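Local atomic coordinates of alpha-rhamnosidase (Dictyoglomus thermophilum, PDB entry 6I60), a protein that probably hydrolyses terminal, non-reducing alpha-L-rhamnose residues from alpha-L-rhamnosides. Residues T90-S95 with R118-K123; E158-D163 with L299-I304; I913-E916 with E922-E925. All blocks are in the same frame, centred on the assembly; numbering follows the deposited sequence.

All three contacts are small, each carried by one pair of side chains, and they lie far apart: contact 1 and contact 2 have centres about 59 Å apart, on opposite sides of the chain's centre, and no two contacts share a strand. None is deep core; each sets one buried residue (Trp-120, His-301, Tyr-915) against a more exposed partner, of which Lys-92 alone is fully exposed. Contact 1 is a cation-pi pair at the surface of the N-terminal immunoglobulin-like domain. Contact 2 is aromatic, a tyrosine edge on a histidine face between the end of strand 157-160 and the turn of a hairpin. Contact 3, the farthest from the chain's centre, is a tyrosine-to-glutamate hydrogen bond near the C-terminus.

Contact 1: residues T90-S95 with R118-K123; sequences TGKVLS and RWWDSK
Lys-92 lies stretched across one face of the indole of Trp-120, and this single pair makes the contact. The lysine chain is extended: CG stands anti to the backbone N (chi1 -179°), and the later torsions carry the methylenes over the bicycle in succession. CB and CG pass over CH2 of the six-membered ring, CD is 3.7 Å from Trp-120 CE2 at the ring junction, and CE sits almost squarely above the five-membered ring, 4.0 Å from its centroid and 7° off the normal, a CH-pi contact. The ammonium, Lys-92 NZ, ends 3.8 Å from the same centroid, over the face, as a cation-pi partner. It is close to Trp-120 NE1, but both are donors, so no hydrogen bond joins them; the charge is instead met by a salt bridge to Asp-124. Lysine suits this place because its long aliphatic part can cover the buried ring while its charged end stays at the surface; tryptophan, because its broad indole offers a face long enough for that chain. With an alanine in place of this tryptophan the indole face is gone, and the methylenes would probably be freer to turn, the ammonium losing its aromatic partner. The pair joins the loop after edge strand 88-89 to the end of strand 112-120, across strand 68-74, in the mixed sheet of the immunoglobulin-like domain.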
loop_
_atom_site.group_PDB
_atom_site.type_symbol
_atom_site.label_atom_id
_atom_site.label_comp_id
_atom_site.label_asym_id
_atom_site.label_seq_id
_atom_site.Cartn_x
_atom_site.Cartn_y
_atom_site.Cartn_z
ATOM N N THR A 90 4.983 31.610 8.691
ATOM C CA THR A 90 6.176 31.144 9.387
ATOM C C THR A 90 7.321 32.144 9.324
ATOM O O THR A 90 8.208 32.103 10.183
ATOM C CB THR A 90 6.647 29.812 8.799
ATOM O OG1 THR A 90 7.141 30.022 7.470
ATOM C CG2 THR A 90 5.505 28.824 8.751
ATOM N N GLY A 91 7.328 33.034 8.337
ATOM C CA GLY A 91 8.500 33.851 8.123
ATOM C C GLY A 91 9.625 33.001 7.555
ATOM O O GLY A 91 9.469 31.812 7.271
ATOM N N LYS A 92 10.780 33.639 7.389
ATOM C CA LYS A 92 11.964 32.943 6.887
ATOM C C LYS A 92 12.430 31.941 7.936
ATOM O O LYS A 92 13.122 32.297 8.892
ATOM C CB LYS A 92 13.069 33.936 6.546
ATOM C CG LYS A 92 14.328 33.288 5.987
ATOM C CD LYS A 92 15.240 34.316 5.341
ATOM C CE LYS A 92 16.642 33.769 5.155
ATOM N NZ LYS A 92 17.427 34.606 4.210
ATOM N N VAL A 93 12.044 30.681 7.759
ATOM C CA VAL A 93 12.439 29.604 8.660
ATOM C C VAL A 93 13.749 29.010 8.158
ATOM O O VAL A 93 13.807 28.459 7.054
ATOM C CB VAL A 93 11.349 28.526 8.750
ATOM C CG1 VAL A 93 11.874 27.309 9.494
ATOM C CG2 VAL A 93 10.114 29.080 9.430
ATOM N N LEU A 94 14.797 29.116 8.971
ATOM C CA LEU A 94 16.115 28.593 8.615
ATOM C C LEU A 94 16.120 27.086 8.850
ATOM O O LEU A 94 16.489 26.598 9.920
ATOM C CB LEU A 94 17.206 29.288 9.420
ATOM C CG LEU A 94 17.202 30.818 9.398
ATOM C CD1 LEU A 94 18.457 31.361 10.060
ATOM C CD2 LEU A 94 17.072 31.345 7.976
ATOM N N SER A 95 15.701 26.341 7.829
ATOM C CA SER A 95 15.664 24.888 7.899
ATOM C C SER A 95 15.705 24.334 6.483
ATOM O O SER A 95 15.098 24.903 5.572
ATOM C CB SER A 95 14.411 24.389 8.632
ATOM O OG SER A 95 13.978 23.134 8.131
ATOM N N ARG A 118 7.823 29.952 -0.383
ATOM C CA ARG A 118 9.089 30.347 -0.979
ATOM C C ARG A 118 10.216 29.542 -0.349
ATOM O O ARG A 118 10.073 28.980 0.740
ATOM C CB ARG A 118 9.364 31.843 -0.788
ATOM C CG ARG A 118 8.325 32.766 -1.392
ATOM C CD ARG A 118 8.741 34.227 -1.263
ATOM N NE ARG A 118 9.138 34.579 0.100
ATOM C CZ ARG A 118 8.929 35.768 0.656
ATOM N NH1 ARG A 118 8.328 36.728 -0.033
ATOM N NH2 ARG A 118 9.328 36.001 1.898
ATOM N N TRP A 119 11.350 29.499 -1.043
ATOM C CA TRP A 119 12.515 28.786 -0.544
ATOM C C TRP A 119 13.770 29.581 -0.865
ATOM O O TRP A 119 13.832 30.303 -1.863
ATOM C CB TRP A 119 12.610 27.371 -1.133
ATOM C CG TRP A 119 13.075 27.329 -2.558
ATOM C CD1 TRP A 119 12.403 27.786 -3.654
ATOM C CD2 TRP A 119 14.313 26.791 -3.043
ATOM N NE1 TRP A 119 13.146 27.571 -4.791
ATOM C CE2 TRP A 119 14.322 26.960 -4.442
ATOM C CE3 TRP A 119 15.415 26.184 -2.430
ATOM C CZ2 TRP A 119 15.389 26.544 -5.238
ATOM C CZ3 TRP A 119 16.473 25.773 -3.222
ATOM C CH2 TRP A 119 16.451 25.955 -4.611
ATOM N N TRP A 120 14.765 29.450 0.004
ATOM C CA TRP A 120 16.059 30.090 -0.172
ATOM C C TRP A 120 17.083 29.027 -0.544
ATOM O O TRP A 120 17.182 27.993 0.125
ATOM C CB TRP A 120 16.485 30.825 1.101
ATOM C CG TRP A 120 15.804 32.151 1.294
ATOM C CD1 TRP A 120 16.340 33.386 1.073
ATOM C CD2 TRP A 120 14.463 32.373 1.750
ATOM N NE1 TRP A 120 15.417 34.363 1.360
ATOM C CE2 TRP A 120 14.256 33.767 1.779
ATOM C CE3 TRP A 120 13.417 31.528 2.137
ATOM C CZ2 TRP A 120 13.048 34.335 2.179
ATOM C CZ3 TRP A 120 12.217 32.096 2.535
ATOM C CH2 TRP A 120 12.044 33.485 2.552
ATOM N N ASP A 121 17.835 29.280 -1.611
ATOM C CA ASP A 121 18.784 28.301 -2.121
ATOM C C ASP A 121 20.067 28.344 -1.291
ATOM O O ASP A 121 20.119 28.928 -0.205
ATOM C CB ASP A 121 19.040 28.546 -3.605
ATOM C CG ASP A 121 19.725 29.868 -3.869
ATOM O OD1 ASP A 121 19.797 30.700 -2.940
ATOM O OD2 ASP A 121 20.190 30.077 -5.008
ATOM N N SER A 122 21.131 27.727 -1.812
ATOM C CA SER A 122 22.377 27.619 -1.064
ATOM C C SER A 122 23.077 28.962 -0.884
ATOM O O SER A 122 23.926 29.082 0.004
ATOM C CB SER A 122 23.319 26.633 -1.754
ATOM O OG SER A 122 23.016 25.296 -1.392
ATOM N N LYS A 123 22.746 29.968 -1.693
ATOM C CA LYS A 123 23.348 31.291 -1.574
ATOM C C LYS A 123 22.388 32.323 -1.021
ATOM O O LYS A 123 22.535 33.514 -1.317
ATOM C CB LYS A 123 23.828 31.778 -2.923
ATOM C CG LYS A 123 24.790 30.894 -3.511
ATOM C CD LYS A 123 25.439 31.640 -4.600
ATOM C CE LYS A 123 25.867 30.665 -5.629
ATOM N NZ LYS A 123 27.222 30.300 -5.294
#

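Contact 2: residues E158-D163 with L299-I304; sequences EVYSPD and LYHGEI
The imidazole of His-301 is covered on both faces. Over one comes the edge of the Tyr-160 ring, with Tyr-160 CD2 3.7 Å above the plane and toward the rim; over the opposite face lies CB of the preceding residue, Tyr-300, near the centre. The tyrosine ring has His-301 at its edge and Pro-162 CD packed over the middle of one face. With planes at 75° and centroids 5.1 Å apart, the two rings form an edge-to-face, T-shaped pair in which Tyr-160 supplies the edge. Its CD2-CE2 side does the touching, and Tyr-160 CE2 reaches His-301 CE1 at 3.7 Å. Such a meeting sets the ring hydrogens of tyrosine against the pi cloud of imidazole.

Tyr-160 closes strand 157-160, which pairs antiparallel with strand 171-184; His-301 lies in the turn of a beta hairpin joining strands 288-298 and 302-306, within the alpha-L-rhamnosidase N-terminal domain. Tyr-171 and Ile-173 of strand 171-184 lie between these parts: the ring of Tyr-171 meets His-301 edge-to-face, and Ile-173 touches both side chains of the pair.

Tyr-160 CG is anti to its backbone N (chi1 -175°), which sends the ring across toward the hairpin. Tyrosine suits its place by offering an edge to the imidazole and a face to Pro-162. Histidine gives a flat ring that can be covered on both faces while ND1 accepts a hydrogen bond from the backbone N of Leu-412, which would help fix its rotation. A bound triethylene glycol, probably from the crystallisation liquor, also approaches the histidine side chain, nearest atoms about 3 Å apart.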
loop_
_atom_site.group_PDB
_atom_site.type_symbol
_atom_site.label_atom_id
_atom_site.label_comp_id
_atom_site.label_asym_id
_atom_site.label_seq_id
_atom_site.Cartn_x
_atom_site.Cartn_y
_atom_site.Cartn_z
ATOM N N GLU A 158 -29.209 -13.570 4.513
ATOM C CA GLU A 158 -29.034 -15.009 4.373
ATOM C C GLU A 158 -27.804 -15.426 5.164
ATOM O O GLU A 158 -26.812 -14.692 5.213
ATOM C CB GLU A 158 -28.884 -15.427 2.903
ATOM C CG GLU A 158 -30.080 -16.186 2.342
ATOM C CD GLU A 158 -29.811 -16.769 0.965
ATOM O OE1 GLU A 158 -30.699 -16.669 0.091
ATOM O OE2 GLU A 158 -28.713 -17.327 0.758
ATOM N N VAL A 159 -27.869 -16.597 5.783
ATOM C CA VAL A 159 -26.786 -17.106 6.616
ATOM C C VAL A 159 -26.141 -18.263 5.864
ATOM O O VAL A 159 -26.669 -19.381 5.845
ATOM C CB VAL A 159 -27.282 -17.537 8.000
ATOM C CG1 VAL A 159 -26.122 -17.592 8.984
ATOM C CG2 VAL A 159 -28.357 -16.584 8.492
ATOM N N TYR A 160 -24.993 -18.001 5.243
ATOM C CA TYR A 160 -24.244 -19.023 4.522
ATOM C C TYR A 160 -23.188 -19.617 5.448
ATOM O O TYR A 160 -22.350 -18.888 5.990
ATOM C CB TYR A 160 -23.594 -18.434 3.270
ATOM C CG TYR A 160 -22.886 -19.454 2.404
ATOM C CD1 TYR A 160 -23.357 -20.758 2.303
ATOM C CD2 TYR A 160 -21.747 -19.112 1.684
ATOM C CE1 TYR A 160 -22.713 -21.693 1.511
ATOM C CE2 TYR A 160 -21.098 -20.040 0.890
ATOM C CZ TYR A 160 -21.585 -21.327 0.807
ATOM O OH TYR A 160 -20.940 -22.252 0.018
ATOM N N SER A 161 -23.232 -20.937 5.628
ATOM C CA SER A 161 -22.294 -21.658 6.487
ATOM C C SER A 161 -21.664 -22.789 5.685
ATOM O O SER A 161 -22.055 -23.956 5.821
ATOM C CB SER A 161 -22.989 -22.192 7.739
ATOM O OG SER A 161 -23.938 -21.260 8.228
ATOM N N PRO A 162 -20.681 -22.481 4.844
ATOM C CA PRO A 162 -20.047 -23.527 4.037
ATOM C C PRO A 162 -19.125 -24.402 4.872
ATOM O O PRO A 162 -18.678 -24.035 5.961
ATOM C CB PRO A 162 -19.259 -22.738 2.988
ATOM C CG PRO A 162 -18.950 -21.447 3.658
ATOM C CD PRO A 162 -20.110 -21.150 4.575
ATOM N N ASP A 163 -18.841 -25.584 4.330
ATOM C CA ASP A 163 -17.992 -26.564 4.999
ATOM C C ASP A 163 -16.532 -26.231 4.724
ATOM O O ASP A 163 -16.068 -26.330 3.583
ATOM C CB ASP A 163 -18.330 -27.973 4.519
ATOM C CG ASP A 163 -19.160 -28.746 5.521
ATOM O OD1 ASP A 163 -19.394 -29.952 5.294
ATOM O OD2 ASP A 163 -19.579 -28.149 6.534
ATOM N N LEU A 299 -18.050 -9.807 -0.113
ATOM C CA LEU A 299 -16.719 -9.687 -0.696
ATOM C C LEU A 299 -16.148 -11.046 -1.081
ATOM O O LEU A 299 -15.390 -11.147 -2.051
ATOM C CB LEU A 299 -15.777 -8.978 0.278
ATOM C CG LEU A 299 -16.131 -7.541 0.659
ATOM C CD1 LEU A 299 -15.232 -7.044 1.781
ATOM C CD2 LEU A 299 -16.033 -6.632 -0.552
ATOM N N TYR A 300 -16.498 -12.099 -0.338
ATOM C CA TYR A 300 -15.952 -13.422 -0.625
ATOM C C TYR A 300 -16.770 -14.152 -1.682
ATOM O O TYR A 300 -16.211 -14.887 -2.504
ATOM C CB TYR A 300 -15.897 -14.269 0.649
ATOM C CG TYR A 300 -14.895 -13.809 1.684
ATOM C CD1 TYR A 300 -14.993 -14.238 3.002
ATOM C CD2 TYR A 300 -13.854 -12.954 1.349
ATOM C CE1 TYR A 300 -14.087 -13.826 3.957
ATOM C CE2 TYR A 300 -12.939 -12.536 2.299
ATOM C CZ TYR A 300 -13.062 -12.976 3.602
ATOM O OH TYR A 300 -12.158 -12.563 4.552
ATOM N N HIS A 301 -18.091 -13.966 -1.676
ATOM C CA HIS A 301 -18.989 -14.807 -2.452
ATOM C C HIS A 301 -19.628 -14.112 -3.646
ATOM O O HIS A 301 -20.271 -14.787 -4.456
ATOM C CB HIS A 301 -20.090 -15.364 -1.542
ATOM C CG HIS A 301 -19.570 -15.974 -0.279
ATOM N ND1 HIS A 301 -18.822 -17.131 -0.264
ATOM C CD2 HIS A 301 -19.681 -15.580 1.012
ATOM C CE1 HIS A 301 -18.499 -17.428 0.982
ATOM N NE2 HIS A 301 -19.009 -16.504 1.776
ATOM N N GLY A 302 -19.478 -12.802 -3.782
ATOM C CA GLY A 302 -19.975 -12.108 -4.951
ATOM C C GLY A 302 -21.263 -11.357 -4.691
ATOM O O GLY A 302 -21.686 -11.132 -3.553
ATOM N N GLU A 303 -21.901 -10.963 -5.793
ATOM C CA GLU A 303 -23.098 -10.139 -5.752
ATOM C C GLU A 303 -24.098 -10.650 -6.778
ATOM O O GLU A 303 -23.712 -11.108 -7.857
ATOM C CB GLU A 303 -22.758 -8.659 -6.012
ATOM C CG GLU A 303 -23.835 -7.856 -6.730
ATOM C CD GLU A 303 -23.272 -6.660 -7.480
ATOM O OE1 GLU A 303 -22.459 -5.917 -6.891
ATOM O OE2 GLU A 303 -23.642 -6.459 -8.659
ATOM N N ILE A 304 -25.382 -10.581 -6.430
ATOM C CA ILE A 304 -26.473 -10.974 -7.314
ATOM C C ILE A 304 -27.273 -9.729 -7.671
ATOM O O ILE A 304 -27.703 -8.985 -6.782
ATOM C CB ILE A 304 -27.369 -12.038 -6.660
ATOM C CG1 ILE A 304 -26.566 -13.307 -6.371
ATOM C CG2 ILE A 304 -28.564 -12.348 -7.543
ATOM C CD1 ILE A 304 -26.953 -13.982 -5.082
#

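Contact 3: residues I913-E916 with E922-E925; sequences IIYE and EENE
Tyr-915 and Glu-923 reach toward each other from the two ends of the short loop between them and cross at about a right angle, meeting through the phenol oxygen and the carboxylate. The ring and carboxylate planes are turned 58° apart. Tyr-915 OH donates to Glu-923 OE1 at 2.8 Å, and OE1 lies at the edge of the phenol ring, in its plane. On the acceptor side the hydroxyl arrives at the syn side of OE1, 23° out of the carboxylate plane. The second oxygen, Glu-923 OE2, is 3.2 Å from Tyr-915 OH but has its own partner, a salt bridge to Lys-900. Tyr-915 has CG anti to the backbone N (chi1 -172°), projecting the ring from the loop, whereas Glu-923 has CG between its backbone N and carbonyl carbon and then runs out extended. The buried tyrosine ring meets Phe-905 with nearly parallel planes and touches Ile-928 of strand 927-932, as Glu-923 does. Tyrosine therefore suits its place with a nonpolar ring for packing and a hydroxyl for the carboxylate, and glutamate is long enough to reach it. The contact ties the loop after strand 912-913 to the short, weakly bonded strand about 922-923, outermost strands of two different beta sheets. With a phenol on one oxygen and a lysine on the other, the carboxylate is probably held in its ionised form and its rotation restrained.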
loop_
_atom_site.group_PDB
_atom_site.type_symbol
_atom_site.label_atom_id
_atom_site.label_comp_id
_atom_site.label_asym_id
_atom_site.label_seq_id
_atom_site.Cartn_x
_atom_site.Cartn_y
_atom_site.Cartn_z
ATOM N N ILE A 913 38.621 14.118 -17.269
ATOM C CA ILE A 913 39.281 13.013 -16.585
ATOM C C ILE A 913 39.508 13.408 -15.132
ATOM O O ILE A 913 39.995 14.508 -14.845
ATOM C CB ILE A 913 40.605 12.654 -17.280
ATOM C CG1 ILE A 913 40.426 12.632 -18.804
ATOM C CG2 ILE A 913 41.127 11.323 -16.777
ATOM C CD1 ILE A 913 40.859 13.912 -19.503
ATOM N N ILE A 914 39.157 12.514 -14.209
ATOM C CA ILE A 914 39.148 12.867 -12.794
ATOM C C ILE A 914 39.907 11.843 -11.959
ATOM O O ILE A 914 39.862 11.886 -10.725
ATOM C CB ILE A 914 37.704 13.019 -12.282
ATOM C CG1 ILE A 914 36.877 11.792 -12.670
ATOM C CG2 ILE A 914 37.071 14.285 -12.838
ATOM C CD1 ILE A 914 35.513 11.743 -12.023
ATOM N N TYR A 915 40.616 10.921 -12.615
ATOM C CA TYR A 915 41.354 9.890 -11.879
ATOM C C TYR A 915 42.436 9.309 -12.797
ATOM O O TYR A 915 42.201 8.327 -13.500
ATOM C CB TYR A 915 40.430 8.805 -11.366
ATOM C CG TYR A 915 41.100 7.810 -10.448
ATOM C CD1 TYR A 915 41.660 6.641 -10.949
ATOM C CD2 TYR A 915 41.167 8.034 -9.079
ATOM C CE1 TYR A 915 42.271 5.729 -10.114
ATOM C CE2 TYR A 915 41.777 7.124 -8.236
ATOM C CZ TYR A 915 42.325 5.973 -8.761
ATOM O OH TYR A 915 42.933 5.061 -7.930
ATOM N N GLU A 916 43.621 9.914 -12.759
ATOM C CA GLU A 916 44.756 9.364 -13.490
ATOM C C GLU A 916 45.546 8.365 -12.653
ATOM O O GLU A 916 45.927 7.301 -13.154
ATOM C CB GLU A 916 45.677 10.491 -13.968
ATOM C CG GLU A 916 46.663 10.070 -15.044
ATOM C CD GLU A 916 46.127 10.294 -16.445
ATOM O OE1 GLU A 916 45.341 11.247 -16.636
ATOM O OE2 GLU A 916 46.490 9.518 -17.356
ATOM N N GLU A 922 38.565 9.394 -3.664
ATOM C CA GLU A 922 38.489 8.420 -2.585
ATOM C C GLU A 922 38.275 7.015 -3.141
ATOM O O GLU A 922 37.675 6.827 -4.204
ATOM C CB GLU A 922 37.353 8.770 -1.625
ATOM C CG GLU A 922 37.470 10.143 -0.984
ATOM C CD GLU A 922 36.232 10.517 -0.192
ATOM O OE1 GLU A 922 35.634 11.575 -0.483
ATOM O OE2 GLU A 922 35.854 9.750 0.720
ATOM N N GLU A 923 38.773 6.022 -2.407
ATOM C CA GLU A 923 38.592 4.627 -2.788
ATOM C C GLU A 923 38.814 3.754 -1.563
ATOM O O GLU A 923 39.502 4.143 -0.617
ATOM C CB GLU A 923 39.537 4.223 -3.926
ATOM C CG GLU A 923 41.013 4.295 -3.579
ATOM C CD GLU A 923 41.896 4.294 -4.811
ATOM O OE1 GLU A 923 42.423 5.370 -5.168
ATOM O OE2 GLU A 923 42.059 3.218 -5.425
ATOM N N ASN A 924 38.220 2.564 -1.594
ATOM C CA ASN A 924 38.286 1.624 -0.482
ATOM C C ASN A 924 38.660 0.236 -0.975
ATOM O O ASN A 924 38.132 -0.775 -0.505
ATOM C CB ASN A 924 36.963 1.588 0.282
ATOM C CG ASN A 924 35.799 1.152 -0.587
ATOM O OD1 ASN A 924 35.908 1.087 -1.813
ATOM N ND2 ASN A 924 34.673 0.848 0.047
ATOM N N GLU A 925 39.565 0.174 -1.950
ATOM C CA GLU A 925 40.086 -1.050 -2.552
ATOM C C GLU A 925 39.015 -1.868 -3.272
ATOM O O GLU A 925 39.319 -2.962 -3.763
ATOM C CB GLU A 925 40.797 -1.946 -1.525
ATOM C CG GLU A 925 41.865 -1.224 -0.691
ATOM C CD GLU A 925 42.621 -0.169 -1.484
ATOM O OE1 GLU A 925 42.661 1.001 -1.042
ATOM O OE2 GLU A 925 43.178 -0.511 -2.548
#